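Local structure of response regulator (Caulobacter vibrioides, 3T0Y) at residues P23-I28 / V68-V73. The protein is a PhyR-type response regulator, whose sigma-like region, the part in this crystal, probably mimics a sigma factor to sequester an anti-sigma factor in stress signalling. Numbering follows the deposited sequence.
Sequences PHLPYI and VALYRV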
# COMPACT_ATOMS: atom_id res chain seq x y z
N PRO C 23 -20.10 8.84 -6.04
CA PRO C 23 -19.81 10.09 -5.32
C PRO C 23 -19.00 9.87 -4.03
O PRO C 23 -18.51 10.83 -3.42
CB PRO C 23 -21.21 10.65 -5.02
CG PRO C 23 -22.18 9.52 -5.24
CD PRO C 23 -21.53 8.54 -6.17
N HIS C 24 -18.83 8.62 -3.65
CA HIS C 24 -18.23 8.31 -2.36
C HIS C 24 -16.77 7.90 -2.50
O HIS C 24 -16.01 7.86 -1.51
CB HIS C 24 -19.08 7.25 -1.65
CG HIS C 24 -20.49 7.70 -1.39
ND1 HIS C 24 -20.78 8.82 -0.63
CD2 HIS C 24 -21.68 7.21 -1.80
CE1 HIS C 24 -22.08 9.00 -0.59
NE2 HIS C 24 -22.66 8.03 -1.29
N LEU C 25 -16.37 7.64 -3.74
CA LEU C 25 -15.04 7.09 -4.02
C LEU C 25 -13.87 7.96 -3.51
O LEU C 25 -12.90 7.43 -3.01
CB LEU C 25 -14.87 6.73 -5.51
CG LEU C 25 -15.81 5.63 -6.06
CD1 LEU C 25 -15.47 5.26 -7.50
CD2 LEU C 25 -15.84 4.37 -5.19
N PRO C 26 -13.96 9.29 -3.65
CA PRO C 26 -12.86 10.09 -3.09
C PRO C 26 -12.74 9.91 -1.58
O PRO C 26 -11.64 10.06 -1.03
CB PRO C 26 -13.28 11.55 -3.40
CG PRO C 26 -14.26 11.44 -4.52
CD PRO C 26 -14.97 10.12 -4.32
N TYR C 27 -13.85 9.61 -0.91
CA TYR C 27 -13.82 9.49 0.55
C TYR C 27 -13.26 8.16 1.01
O TYR C 27 -12.41 8.12 1.88
CB TYR C 27 -15.20 9.78 1.12
CG TYR C 27 -15.62 11.16 0.72
CD1 TYR C 27 -15.18 12.27 1.44
CD2 TYR C 27 -16.37 11.38 -0.42
CE1 TYR C 27 -15.52 13.54 1.06
CE2 TYR C 27 -16.72 12.66 -0.81
CZ TYR C 27 -16.29 13.74 -0.07
OH TYR C 27 -16.62 15.01 -0.45
N ILE C 28 -13.69 7.07 0.39
CA ILE C 28 -13.12 5.78 0.70
C ILE C 28 -11.62 5.81 0.41
O ILE C 28 -10.84 5.15 1.08
CB ILE C 28 -13.87 4.62 -0.02
CG1 ILE C 28 -13.56 3.28 0.63
CG2 ILE C 28 -13.53 4.57 -1.50
CD1 ILE C 28 -13.81 3.27 2.12
N VAL C 68 -22.19 4.06 3.79
CA VAL C 68 -21.95 3.20 4.95
C VAL C 68 -21.74 1.76 4.49
O VAL C 68 -20.82 1.08 4.96
CB VAL C 68 -23.07 3.33 6.00
CG1 VAL C 68 -22.99 2.24 7.06
CG2 VAL C 68 -23.03 4.72 6.66
N ALA C 69 -22.57 1.30 3.56
CA ALA C 69 -22.49 -0.06 3.05
C ALA C 69 -21.18 -0.29 2.30
O ALA C 69 -20.62 -1.38 2.34
CB ALA C 69 -23.71 -0.36 2.15
N LEU C 70 -20.68 0.74 1.63
CA LEU C 70 -19.41 0.66 0.93
C LEU C 70 -18.24 0.45 1.91
O LEU C 70 -17.41 -0.44 1.73
CB LEU C 70 -19.17 1.93 0.13
CG LEU C 70 -17.80 2.04 -0.54
CD1 LEU C 70 -17.58 0.91 -1.55
CD2 LEU C 70 -17.58 3.42 -1.18
N TYR C 71 -18.17 1.27 2.95
CA TYR C 71 -17.12 1.11 3.94
C TYR C 71 -17.26 -0.20 4.69
O TYR C 71 -16.27 -0.75 5.13
CB TYR C 71 -17.15 2.23 4.96
CG TYR C 71 -16.58 3.54 4.49
CD1 TYR C 71 -17.13 4.22 3.41
CD2 TYR C 71 -15.51 4.13 5.16
CE1 TYR C 71 -16.63 5.44 3.01
CE2 TYR C 71 -15.00 5.34 4.77
CZ TYR C 71 -15.57 5.99 3.70
OH TYR C 71 -15.07 7.21 3.32
N ARG C 72 -18.48 -0.68 4.88
CA ARG C 72 -18.68 -2.01 5.46
C ARG C 72 -18.02 -3.08 4.60
O ARG C 72 -17.34 -3.95 5.12
CB ARG C 72 -20.18 -2.30 5.65
CG ARG C 72 -20.46 -3.64 6.29
CD ARG C 72 -21.96 -3.85 6.51
NE ARG C 72 -22.29 -5.26 6.75
CZ ARG C 72 -22.50 -5.80 7.95
NH1 ARG C 72 -22.41 -5.08 9.06
NH2 ARG C 72 -22.80 -7.09 8.04
N VAL C 73 -18.18 -3.00 3.28
CA VAL C 73 -17.52 -3.97 2.41
C VAL C 73 -16.00 -3.79 2.40
O VAL C 73 -15.25 -4.77 2.47
CB VAL C 73 -18.05 -3.95 0.97
CG1 VAL C 73 -17.13 -4.78 0.06
CG2 VAL C 73 -19.45 -4.48 0.92
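Ile28 lays its terminal methyl on the ring of Tyr71, a CH-pi contact centred almost perfectly: CD1 of Ile28 stands 3.4 Å from the centroid of the Tyr71 ring, 3° off the ring normal. The torsions explain the placement. CG1 of Ile28 runs anti to the backbone N (chi1 -162°), and the next bond turns CD1 down onto the face; the Tyr71 ring reaches toward helix 25-36 while the Ile28 arm reaches the other way, alongside it.

Beside this pair is a purely apolar patch built round one methyl of Leu70. Its CD2 meets CB of Ile28 at 4.1 Å and, equally close, CB of His24; CD2 of Leu25 approaches more loosely, 4.5 Å from Leu70 CD2. His24 takes part through CB; CG of Pro23 lies over one face of its imidazole, toward the rim, and its side chain also touches Pro66 and Arg67.

No hydrogen bond links the two segments. The hydroxyl of Tyr71 lies against the backbone where Tyr27 joins Ile28, its OH 3.1 Å from Tyr27 C, but the angles to Tyr27 O and Ile28 N are poor. That amide N of Ile28 instead serves its own helix turn: it and Tyr27 N both donate to His24 O. The phenol's hydrogen-bond partner is Glu107 of the second subunit, which would help fix the far end of the ring.

Both segments belong to the sigma2-like part of the protein, where the start of helix 25-36 packs on helix 66-80. Ile28 also touches Val46 of helix 39-54 and Phe74, further along helix 66-80, so three helices meet at this buried side chain. Tyr31 meets the Tyr71 ring from the same chain, Phe109 of the second subunit packs edge-to-face with it, and a chain of another protein rests on Leu25, Pro26 and Tyr27 of helix 25-36.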